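Uncharacterized protein (Shewanella loihica, PDB 3O0L) is of unknown function, belongs to the DUF1425 family of the E-set clan and is probably a secreted or membrane-anchored lipoprotein with an all-beta fold. Local coordinates at residues V26-V31 and C102-R107; L40-T45 and Y58-Y63; Y63-A68 and T98-E103. All blocks are in the same frame, centred on the assembly; numbering follows the deposited sequence. Where two conformers were deposited one is given.

Contact 1: residues V26-V31 and C102-R107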
loop_
_atom_site.group_PDB
_atom_site.type_symbol
_atom_site.label_atom_id
_atom_site.label_comp_id
_atom_site.label_asym_id
_atom_site.label_seq_id
_atom_site.Cartn_x
_atom_site.Cartn_y
_atom_site.Cartn_z
ATOM N N VAL A 26 -7.388 1.790 -6.321
ATOM C CA VAL A 26 -6.310 1.203 -7.102
ATOM C C VAL A 26 -5.487 0.255 -6.270
ATOM O O VAL A 26 -5.358 0.419 -5.046
ATOM C CB VAL A 26 -5.393 2.264 -7.669
ATOM C CG1 VAL A 26 -6.215 3.328 -8.395
ATOM C CG2 VAL A 26 -4.525 2.854 -6.569
ATOM N N ASP A 27 -4.976 -0.777 -6.931
ATOM C CA ASP A 27 -4.092 -1.729 -6.334
ATOM C C ASP A 27 -2.737 -1.718 -7.048
ATOM O O ASP A 27 -2.688 -1.835 -8.264
ATOM C CB ASP A 27 -4.697 -3.110 -6.402
ATOM C CG ASP A 27 -3.857 -4.122 -5.650
ATOM O OD1 ASP A 27 -3.702 -3.962 -4.427
ATOM O OD2 ASP A 27 -3.303 -5.040 -6.279
ATOM N N VAL A 28 -1.674 -1.547 -6.278
ATOM C CA VAL A 28 -0.327 -1.428 -6.783
ATOM C C VAL A 28 0.516 -2.562 -6.208
ATOM O O VAL A 28 0.504 -2.782 -4.995
ATOM C CB VAL A 28 0.310 -0.092 -6.346
ATOM C CG1 VAL A 28 1.754 0.002 -6.857
ATOM C CG2 VAL A 28 -0.542 1.091 -6.846
ATOM N N SER A 29 1.186 -3.310 -7.082
ATOM C CA SER A 29 2.172 -4.287 -6.649
ATOM C C SER A 29 3.323 -4.442 -7.671
ATOM O O SER A 29 3.144 -4.159 -8.867
ATOM C CB SER A 29 1.491 -5.620 -6.378
ATOM O OG SER A 29 1.208 -6.260 -7.590
ATOM N N ALA A 30 4.487 -4.899 -7.192
ATOM C CA ALA A 30 5.658 -5.113 -8.039
ATOM C C ALA A 30 6.513 -6.249 -7.514
ATOM O O ALA A 30 6.561 -6.473 -6.324
ATOM C CB ALA A 30 6.519 -3.844 -8.082
ATOM N N VAL A 31 7.202 -6.920 -8.422
ATOM C CA VAL A 31 8.157 -7.968 -8.086
ATOM C C VAL A 31 9.339 -7.834 -9.041
ATOM O O VAL A 31 9.181 -7.243 -10.116
ATOM C CB VAL A 31 7.519 -9.355 -8.284
ATOM C CG1 VAL A 31 6.273 -9.507 -7.407
ATOM C CG2 VAL A 31 7.171 -9.585 -9.772
ATOM N N CYS A 102 13.519 -3.659 -6.672
ATOM C CA CYS A 102 12.844 -2.463 -7.157
ATOM C C CYS A 102 11.680 -2.120 -6.273
ATOM O O CYS A 102 11.239 -2.948 -5.448
ATOM C CB CYS A 102 12.285 -2.648 -8.570
ATOM S SG CYS A 102 10.698 -3.634 -8.670
ATOM N N GLU A 103 11.193 -0.891 -6.445
ATOM C CA GLU A 103 9.964 -0.406 -5.813
ATOM C C GLU A 103 9.199 0.368 -6.887
ATOM O O GLU A 103 9.804 1.132 -7.661
ATOM C CB GLU A 103 10.275 0.495 -4.610
ATOM C CG GLU A 103 10.992 -0.198 -3.449
ATOM C CD GLU A 103 11.451 0.759 -2.339
ATOM O OE1 GLU A 103 11.326 1.998 -2.498
ATOM O OE2 GLU A 103 11.959 0.268 -1.306
ATOM N N LEU A 104 7.896 0.143 -6.984
ATOM C CA LEU A 104 7.028 0.858 -7.916
ATOM C C LEU A 104 6.323 1.961 -7.155
ATOM O O LEU A 104 5.751 1.689 -6.099
ATOM C CB LEU A 104 5.994 -0.087 -8.527
ATOM C CG LEU A 104 4.917 0.477 -9.456
ATOM C CD1 LEU A 104 5.573 1.211 -10.656
ATOM C CD2 LEU A 104 3.984 -0.615 -9.939
ATOM N N TYR A 105 6.370 3.189 -7.675
ATOM C CA TYR A 105 5.600 4.335 -7.154
ATOM C C TYR A 105 4.537 4.759 -8.145
ATOM O O TYR A 105 4.803 4.794 -9.339
ATOM C CB TYR A 105 6.511 5.524 -6.899
ATOM C CG TYR A 105 7.493 5.256 -5.799
ATOM C CD1 TYR A 105 8.705 4.619 -6.038
ATOM C CD2 TYR A 105 7.158 5.560 -4.483
ATOM C CE1 TYR A 105 9.559 4.339 -5.003
ATOM C CE2 TYR A 105 8.011 5.294 -3.442
ATOM C CZ TYR A 105 9.201 4.704 -3.706
ATOM O OH TYR A 105 10.004 4.457 -2.641
ATOM N N VAL A 106 3.332 5.050 -7.643
ATOM C CA VAL A 106 2.215 5.497 -8.434
ATOM C C VAL A 106 1.668 6.733 -7.793
ATOM O O VAL A 106 1.484 6.783 -6.563
ATOM C CB VAL A 106 1.110 4.418 -8.521
ATOM C CG1 VAL A 106 -0.165 4.959 -9.131
ATOM C CG2 VAL A 106 1.610 3.169 -9.287
ATOM N N ARG A 107 1.408 7.754 -8.605
ATOM C CA ARG A 107 0.798 8.934 -8.057
ATOM C C ARG A 107 -0.445 9.302 -8.825
ATOM O O ARG A 107 -0.567 9.016 -10.014
ATOM C CB ARG A 107 1.811 10.039 -7.871
ATOM C CG ARG A 107 2.310 10.650 -9.050
ATOM C CD ARG A 107 3.472 11.588 -8.681
ATOM N NE ARG A 107 3.853 12.323 -9.866
ATOM C CZ ARG A 107 4.902 13.144 -9.970
ATOM N NH1 ARG A 107 5.737 13.384 -8.949
ATOM N NH2 ARG A 107 5.114 13.725 -11.130
#
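V28 meets L104 and V106 through its two methyl groups, and A30 meets L104 and C102 through its one. All of the side-chain contacts between 26-31 and 102-107 are apolar. V28 CG1 touches L104 CD2 at 3.9 Å, the two side chains meeting at a slant. V28 CG2 rests on V106 CG2, also at 3.9 Å; these two side chains run past each other in opposite directions. V28 CG1 is anti to the backbone N (chi1 178°) and CG2 anti to the carbonyl carbon, which lets both methyls reach the facing strand. A serine at V28 would probably leave L104 CD2 and V106 CG2 without their methyl partners and bring a hydroxyl into an apolar layer. A30 CB lies 3.8 Å from L104 CB and 4.2 Å from C102 SG, a looser touch.

Backbone atoms add little: S29 O sits 3.8 Å from L104 CD2. At the outer edge of strand 101-109, L104 N is hydrogen-bonded to S11 OG of the second subunit, and Y105 to R107 pair with a strand of that subunit. The axes of the two segments, from different sheets, come within 6.6 Å, with 159° between their directions. Facing apolar layers of this kind are characteristic of a beta sandwich.

Contact 2: residues L40-T45 and Y58-Y63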
loop_
_atom_site.group_PDB
_atom_site.type_symbol
_atom_site.label_atom_id
_atom_site.label_comp_id
_atom_site.label_asym_id
_atom_site.label_seq_id
_atom_site.Cartn_x
_atom_site.Cartn_y
_atom_site.Cartn_z
ATOM N N LEU A 40 18.059 -7.729 -13.489
ATOM C CA LEU A 40 16.729 -8.012 -13.022
ATOM C C LEU A 40 15.757 -7.250 -13.912
ATOM O O LEU A 40 16.093 -6.260 -14.571
ATOM C CB LEU A 40 16.540 -7.561 -11.577
ATOM C CG LEU A 40 17.436 -8.139 -10.502
ATOM C CD1 LEU A 40 17.092 -7.493 -9.187
ATOM C CD2 LEU A 40 17.231 -9.656 -10.447
ATOM N N ARG A 41 14.533 -7.714 -13.929
ATOM C CA ARG A 41 13.483 -6.995 -14.608
ATOM C C ARG A 41 12.353 -6.786 -13.627
ATOM O O ARG A 41 11.854 -7.757 -13.061
ATOM C CB ARG A 41 12.992 -7.804 -15.755
ATOM C CG ARG A 41 11.797 -7.202 -16.394
ATOM C CD ARG A 41 11.542 -7.892 -17.692
ATOM N NE ARG A 41 12.542 -7.556 -18.703
ATOM C CZ ARG A 41 12.565 -6.402 -19.362
ATOM N NH1 ARG A 41 11.668 -5.439 -19.101
ATOM N NH2 ARG A 41 13.502 -6.198 -20.267
ATOM N N ALA A 42 11.920 -5.538 -13.476
ATOM C CA ALA A 42 10.809 -5.206 -12.585
ATOM C C ALA A 42 9.523 -5.476 -13.331
ATOM O O ALA A 42 9.371 -5.090 -14.494
ATOM C CB ALA A 42 10.851 -3.702 -12.175
ATOM N N ARG A 43 8.586 -6.122 -12.648
ATOM C CA ARG A 43 7.249 -6.340 -13.192
ATOM C C ARG A 43 6.216 -5.817 -12.178
ATOM O O ARG A 43 6.142 -6.299 -11.039
ATOM C CB ARG A 43 7.039 -7.814 -13.504
ATOM C CG ARG A 43 8.014 -8.276 -14.635
ATOM C CD ARG A 43 7.581 -9.577 -15.219
ATOM N NE ARG A 43 8.484 -10.001 -16.274
ATOM C CZ ARG A 43 8.429 -9.602 -17.536
ATOM N NH1 ARG A 43 7.491 -8.758 -17.967
ATOM N NH2 ARG A 43 9.328 -10.050 -18.385
ATOM N N GLY A 44 5.466 -4.816 -12.615
ATOM C CA GLY A 44 4.478 -4.166 -11.780
ATOM C C GLY A 44 3.108 -4.404 -12.341
ATOM O O GLY A 44 2.941 -4.663 -13.546
ATOM N N THR A 45 2.112 -4.340 -11.461
ATOM C CA THR A 45 0.726 -4.465 -11.864
ATOM C C THR A 45 -0.031 -3.309 -11.204
ATOM O O THR A 45 0.112 -3.097 -9.995
ATOM C CB THR A 45 0.148 -5.841 -11.428
ATOM O OG1 THR A 45 0.597 -6.865 -12.339
ATOM C CG2 THR A 45 -1.402 -5.797 -11.397
ATOM N N TYR A 58 3.548 6.726 -12.961
ATOM C CA TYR A 58 4.329 5.754 -12.243
ATOM C C TYR A 58 5.797 5.809 -12.575
ATOM O O TYR A 58 6.190 6.332 -13.628
ATOM C CB TYR A 58 3.809 4.332 -12.521
ATOM C CG TYR A 58 4.219 3.797 -13.883
ATOM C CD1 TYR A 58 3.456 4.093 -15.030
ATOM C CD2 TYR A 58 5.370 3.025 -14.028
ATOM C CE1 TYR A 58 3.858 3.636 -16.300
ATOM C CE2 TYR A 58 5.779 2.586 -15.254
ATOM C CZ TYR A 58 5.007 2.870 -16.394
ATOM O OH TYR A 58 5.406 2.376 -17.611
ATOM N N LYS A 59 6.597 5.262 -11.668
ATOM C CA LYS A 59 8.012 4.988 -11.960
ATOM C C LYS A 59 8.567 4.011 -10.978
ATOM O O LYS A 59 8.083 3.901 -9.847
ATOM C CB LYS A 59 8.882 6.247 -11.984
ATOM C CG LYS A 59 9.286 6.835 -10.687
ATOM C CD LYS A 59 10.459 7.760 -10.972
ATOM C CE LYS A 59 10.753 8.680 -9.837
ATOM N NZ LYS A 59 11.553 9.857 -10.328
ATOM N N PHE A 60 9.544 3.251 -11.440
ATOM C CA PHE A 60 10.271 2.348 -10.558
ATOM C C PHE A 60 11.525 3.023 -10.062
ATOM O O PHE A 60 12.112 3.846 -10.768
ATOM C CB PHE A 60 10.720 1.083 -11.293
ATOM C CG PHE A 60 9.606 0.155 -11.709
ATOM C CD1 PHE A 60 9.149 -0.834 -10.850
ATOM C CD2 PHE A 60 9.066 0.226 -12.966
ATOM C CE1 PHE A 60 8.169 -1.681 -11.223
ATOM C CE2 PHE A 60 8.061 -0.644 -13.348
ATOM C CZ PHE A 60 7.615 -1.601 -12.482
ATOM N N THR A 61 11.968 2.612 -8.882
ATOM C CA THR A 61 13.288 2.962 -8.363
ATOM C C THR A 61 13.979 1.645 -7.993
ATOM O O THR A 61 13.320 0.617 -7.734
ATOM C CB THR A 61 13.217 3.868 -7.138
ATOM O OG1 THR A 61 12.414 3.232 -6.159
ATOM C CG2 THR A 61 12.529 5.214 -7.478
ATOM N N TRP A 62 15.299 1.677 -7.979
ATOM C CA TRP A 62 16.089 0.487 -7.814
ATOM C C TRP A 62 17.066 0.658 -6.647
ATOM O O TRP A 62 17.621 1.740 -6.431
ATOM C CB TRP A 62 16.871 0.278 -9.087
ATOM C CG TRP A 62 16.021 -0.056 -10.235
ATOM C CD1 TRP A 62 15.459 0.797 -11.118
ATOM C CD2 TRP A 62 15.597 -1.362 -10.615
ATOM N NE1 TRP A 62 14.713 0.109 -12.052
ATOM C CE2 TRP A 62 14.807 -1.225 -11.779
ATOM C CE3 TRP A 62 15.859 -2.646 -10.125
ATOM C CZ2 TRP A 62 14.237 -2.326 -12.428
ATOM C CZ3 TRP A 62 15.277 -3.737 -10.765
ATOM C CH2 TRP A 62 14.484 -3.562 -11.900
ATOM N N TYR A 63 17.307 -0.439 -5.932
ATOM C CA TYR A 63 18.195 -0.462 -4.771
ATOM C C TYR A 63 19.172 -1.623 -4.835
ATOM O O TYR A 63 18.876 -2.685 -5.378
ATOM C CB TYR A 63 17.372 -0.563 -3.476
ATOM C CG TYR A 63 16.338 0.505 -3.399
ATOM C CD1 TYR A 63 16.633 1.760 -2.863
ATOM C CD2 TYR A 63 15.078 0.297 -3.926
ATOM C CE1 TYR A 63 15.673 2.762 -2.828
ATOM C CE2 TYR A 63 14.126 1.286 -3.891
ATOM C CZ TYR A 63 14.421 2.508 -3.351
ATOM O OH TYR A 63 13.445 3.462 -3.358
#
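A42 is the small bump between two large aromatic side chains, F60 and W62. Its CB sits over one face of the F60 ring, 3.7 Å from the centroid and 22° off the ring normal. This is a CH-pi contact. A42 CB is displaced toward the rim and comes closest to F60 CE1, at 3.5 Å. The same methyl touches the far end of the indole, with A42 CB 3.6 Å from W62 CH2. One methyl thus fills the hollow between the phenyl face and the six-membered ring of the tryptophan.

W62 reaches the facing strand with its edge. The backbone N of A42 and the carbonyl carbon of R41 lie near the indole plane, at the CH2 corner. L40 closes the next position, where its CB comes to 4.1 Å from W62 CZ3.

Strand 40-48 belongs to one sheet of a beta sandwich and strand 54-63 to the other, consistent with the E-set clan. The axes of 40-45 and 58-63 stay 9.4 Å apart at closest. Large side chains must span that distance, and F60 and W62 do so.

G44 supplies the complementary hollow. The tip of the phenyl ring points at its backbone, with F60 CZ 3.9 Å from G44 N and that nitrogen in the ring plane. A CB on G44 would point toward F60 and come within about 3.2 Å of CZ, a tight fit. F60 has CG anti to its carbonyl carbon (chi1 -68°), which sends the ring across to this glycine.

Neighbouring strands and loops complete the walls. V90 and A92 of strand 87-93 pack on F60, and the loop residues P95 and D72 lie against W62.

Contact 3: residues Y63-A68 and T98-E103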
loop_
_atom_site.group_PDB
_atom_site.type_symbol
_atom_site.label_atom_id
_atom_site.label_comp_id
_atom_site.label_asym_id
_atom_site.label_seq_id
_atom_site.Cartn_x
_atom_site.Cartn_y
_atom_site.Cartn_z
ATOM N N TYR A 63 17.307 -0.439 -5.932
ATOM C CA TYR A 63 18.195 -0.462 -4.771
ATOM C C TYR A 63 19.172 -1.623 -4.835
ATOM O O TYR A 63 18.876 -2.685 -5.378
ATOM C CB TYR A 63 17.372 -0.563 -3.476
ATOM C CG TYR A 63 16.338 0.505 -3.399
ATOM C CD1 TYR A 63 16.633 1.760 -2.863
ATOM C CD2 TYR A 63 15.078 0.297 -3.926
ATOM C CE1 TYR A 63 15.673 2.762 -2.828
ATOM C CE2 TYR A 63 14.126 1.286 -3.891
ATOM C CZ TYR A 63 14.421 2.508 -3.351
ATOM O OH TYR A 63 13.445 3.462 -3.358
ATOM N N ASP A 64 20.332 -1.403 -4.254
ATOM C CA ASP A 64 21.390 -2.407 -4.204
ATOM C C ASP A 64 21.272 -3.140 -2.870
ATOM O O ASP A 64 20.323 -2.897 -2.119
ATOM C CB ASP A 64 22.776 -1.755 -4.381
ATOM C CG ASP A 64 23.224 -0.902 -3.181
ATOM O OD1 ASP A 64 22.563 -0.893 -2.116
ATOM O OD2 ASP A 64 24.265 -0.226 -3.331
ATOM N N ILE A 65 22.219 -4.031 -2.601
ATOM C CA ILE A 65 22.164 -4.880 -1.392
ATOM C C ILE A 65 22.249 -4.071 -0.106
ATOM O O ILE A 65 21.672 -4.478 0.883
ATOM C CB ILE A 65 23.255 -5.991 -1.424
ATOM C CG1 ILE A 65 22.956 -7.113 -0.411
ATOM C CG2 ILE A 65 24.631 -5.395 -1.201
ATOM C CD1 ILE A 65 21.561 -7.740 -0.551
ATOM N N ASN A 66 22.919 -2.917 -0.131
ATOM C CA ASN A 66 23.019 -2.025 1.045
ATOM C C ASN A 66 21.821 -1.122 1.275
ATOM O O ASN A 66 21.802 -0.390 2.251
ATOM C CB ASN A 66 24.243 -1.102 0.929
ATOM C CG ASN A 66 25.531 -1.857 0.702
ATOM O OD1 ASN A 66 26.358 -1.460 -0.119
ATOM N ND2 ASN A 66 25.704 -2.958 1.417
ATOM N N GLY A 67 20.843 -1.141 0.375
ATOM C CA GLY A 67 19.731 -0.198 0.436
ATOM C C GLY A 67 19.974 1.136 -0.269
ATOM O O GLY A 67 19.125 2.009 -0.187
ATOM N N ALA A 68 21.095 1.295 -0.971
ATOM C CA ALA A 68 21.392 2.546 -1.668
ATOM C C ALA A 68 20.614 2.584 -2.996
ATOM O O ALA A 68 20.417 1.546 -3.607
ATOM C CB ALA A 68 22.866 2.675 -1.913
ATOM N N THR A 98 24.221 -4.313 -10.094
ATOM C CA THR A 98 24.239 -4.256 -8.620
ATOM C C THR A 98 22.853 -4.122 -8.002
ATOM O O THR A 98 22.714 -4.322 -6.806
ATOM C CB THR A 98 25.126 -3.131 -8.007
ATOM O OG1 THR A 98 24.533 -1.840 -8.238
ATOM C CG2 THR A 98 26.564 -3.205 -8.494
ATOM N N ALA A 99 21.830 -3.787 -8.790
ATOM C CA ALA A 99 20.482 -3.639 -8.257
ATOM C C ALA A 99 19.949 -4.991 -7.839
ATOM O O ALA A 99 20.080 -5.983 -8.580
ATOM C CB ALA A 99 19.565 -3.011 -9.294
ATOM N N VAL A 100 19.401 -5.077 -6.629
ATOM C CA VAL A 100 18.842 -6.359 -6.154
ATOM C C VAL A 100 17.343 -6.291 -5.982
ATOM O O VAL A 100 16.712 -7.301 -5.811
ATOM C CB VAL A 100 19.489 -6.811 -4.825
ATOM C CG1 VAL A 100 21.038 -6.973 -5.010
ATOM C CG2 VAL A 100 19.162 -5.826 -3.699
ATOM N N ARG A 101 16.758 -5.102 -6.067
ATOM C CA ARG A 101 15.371 -4.906 -5.659
ATOM C C ARG A 101 14.799 -3.647 -6.318
ATOM O O ARG A 101 15.531 -2.709 -6.522
ATOM C CB ARG A 101 15.409 -4.747 -4.125
ATOM C CG ARG A 101 14.168 -4.490 -3.402
ATOM C CD ARG A 101 14.436 -4.520 -1.867
ATOM N NE ARG A 101 15.206 -3.407 -1.257
ATOM C CZ ARG A 101 14.730 -2.185 -0.989
ATOM N NH1 ARG A 101 13.499 -1.820 -1.350
ATOM N NH2 ARG A 101 15.512 -1.296 -0.376
ATOM N N CYS A 102 13.519 -3.659 -6.672
ATOM C CA CYS A 102 12.844 -2.463 -7.157
ATOM C C CYS A 102 11.680 -2.120 -6.273
ATOM O O CYS A 102 11.239 -2.948 -5.448
ATOM C CB CYS A 102 12.285 -2.648 -8.570
ATOM S SG CYS A 102 10.698 -3.634 -8.670
ATOM N N GLU A 103 11.193 -0.891 -6.445
ATOM C CA GLU A 103 9.964 -0.406 -5.813
ATOM C C GLU A 103 9.199 0.368 -6.887
ATOM O O GLU A 103 9.804 1.132 -7.661
ATOM C CB GLU A 103 10.275 0.495 -4.610
ATOM C CG GLU A 103 10.992 -0.198 -3.449
ATOM C CD GLU A 103 11.451 0.759 -2.339
ATOM O OE1 GLU A 103 11.326 1.998 -2.498
ATOM O OE2 GLU A 103 11.959 0.268 -1.306
HETATM O O HOH W 1 17.897 -3.838 -0.848
HETATM O O HOH W 2 24.076 -4.864 -4.448
#
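Y63 and R101 form the close-packed part of this contact. The R101 guanidinium lies flat on the tyrosine ring, with planes 2° apart and centres 4.4 Å apart. The stack is offset: NH2 sits nearest Y63 CG, and NH1 nearest CD2. The R101 chain leaves with CG anti to the backbone N and bends at chi3 (71°), which folds the guanidinium back over the ring. In the conformer given, E103 helps to hold its rotation, together with a water on NE. There R101 NH1 makes a salt bridge to E103 OE2 at 2.6 Å, within the guanidinium plane. The other carboxylate oxygen, E103 OE1, receives a weak bond from Y63 OH, which is also hydrogen-bonded to T61.

Backbone bonds run alongside. Y63 N bonds to R101 O at 2.9 Å. Y63 O is gripped by V100 N at 2.7 Å and weakly by R101 N.

Toward the turn the contact loosens and waters fill in. One bridges D64 O and R101 NE; another bridges I65 N and T98 O. V100 CG2 still lies 3.5 Å from D64 C, but the nearest side-chain atoms of the next pair, I65 CB and V100 CG1, are 4.3 Å apart. D64 to G67 form a type I turn. D64 OD1 accepts A68 N from above the carboxylate plane and N66 N weakly. G67 has a positive phi (87°), suited to glycine.

With V100 and R101 both facing Y63, the pair forms a classic beta bulge. It lies where strands 54-63 and 101-109 meet at the exposed end of their antiparallel sheet.

In the fold
Contacts 1 and 2 both join the two sheets. Each sets a strand of the five-stranded sheet (22-34 or 40-48, neighbours there) against one of the three-stranded sheet (101-109 or 54-63, also neighbours). Their centres are about 8 Å apart. Along the chain, contact 2 falls wholly between the two halves of contact 1. Contact 3 opens after contact 2 closes. Its centre lies about 11 Å from that of contact 2 and 16 Å from that of contact 1. It shares Y63 with contact 2, and C102 and E103 with contact 1. C102 SG also packs on A42 CB, so it links all three. Contacts 1 and 2 build the sandwich interior; contact 3 joins two neighbouring strands at the exposed end of the three-stranded sheet.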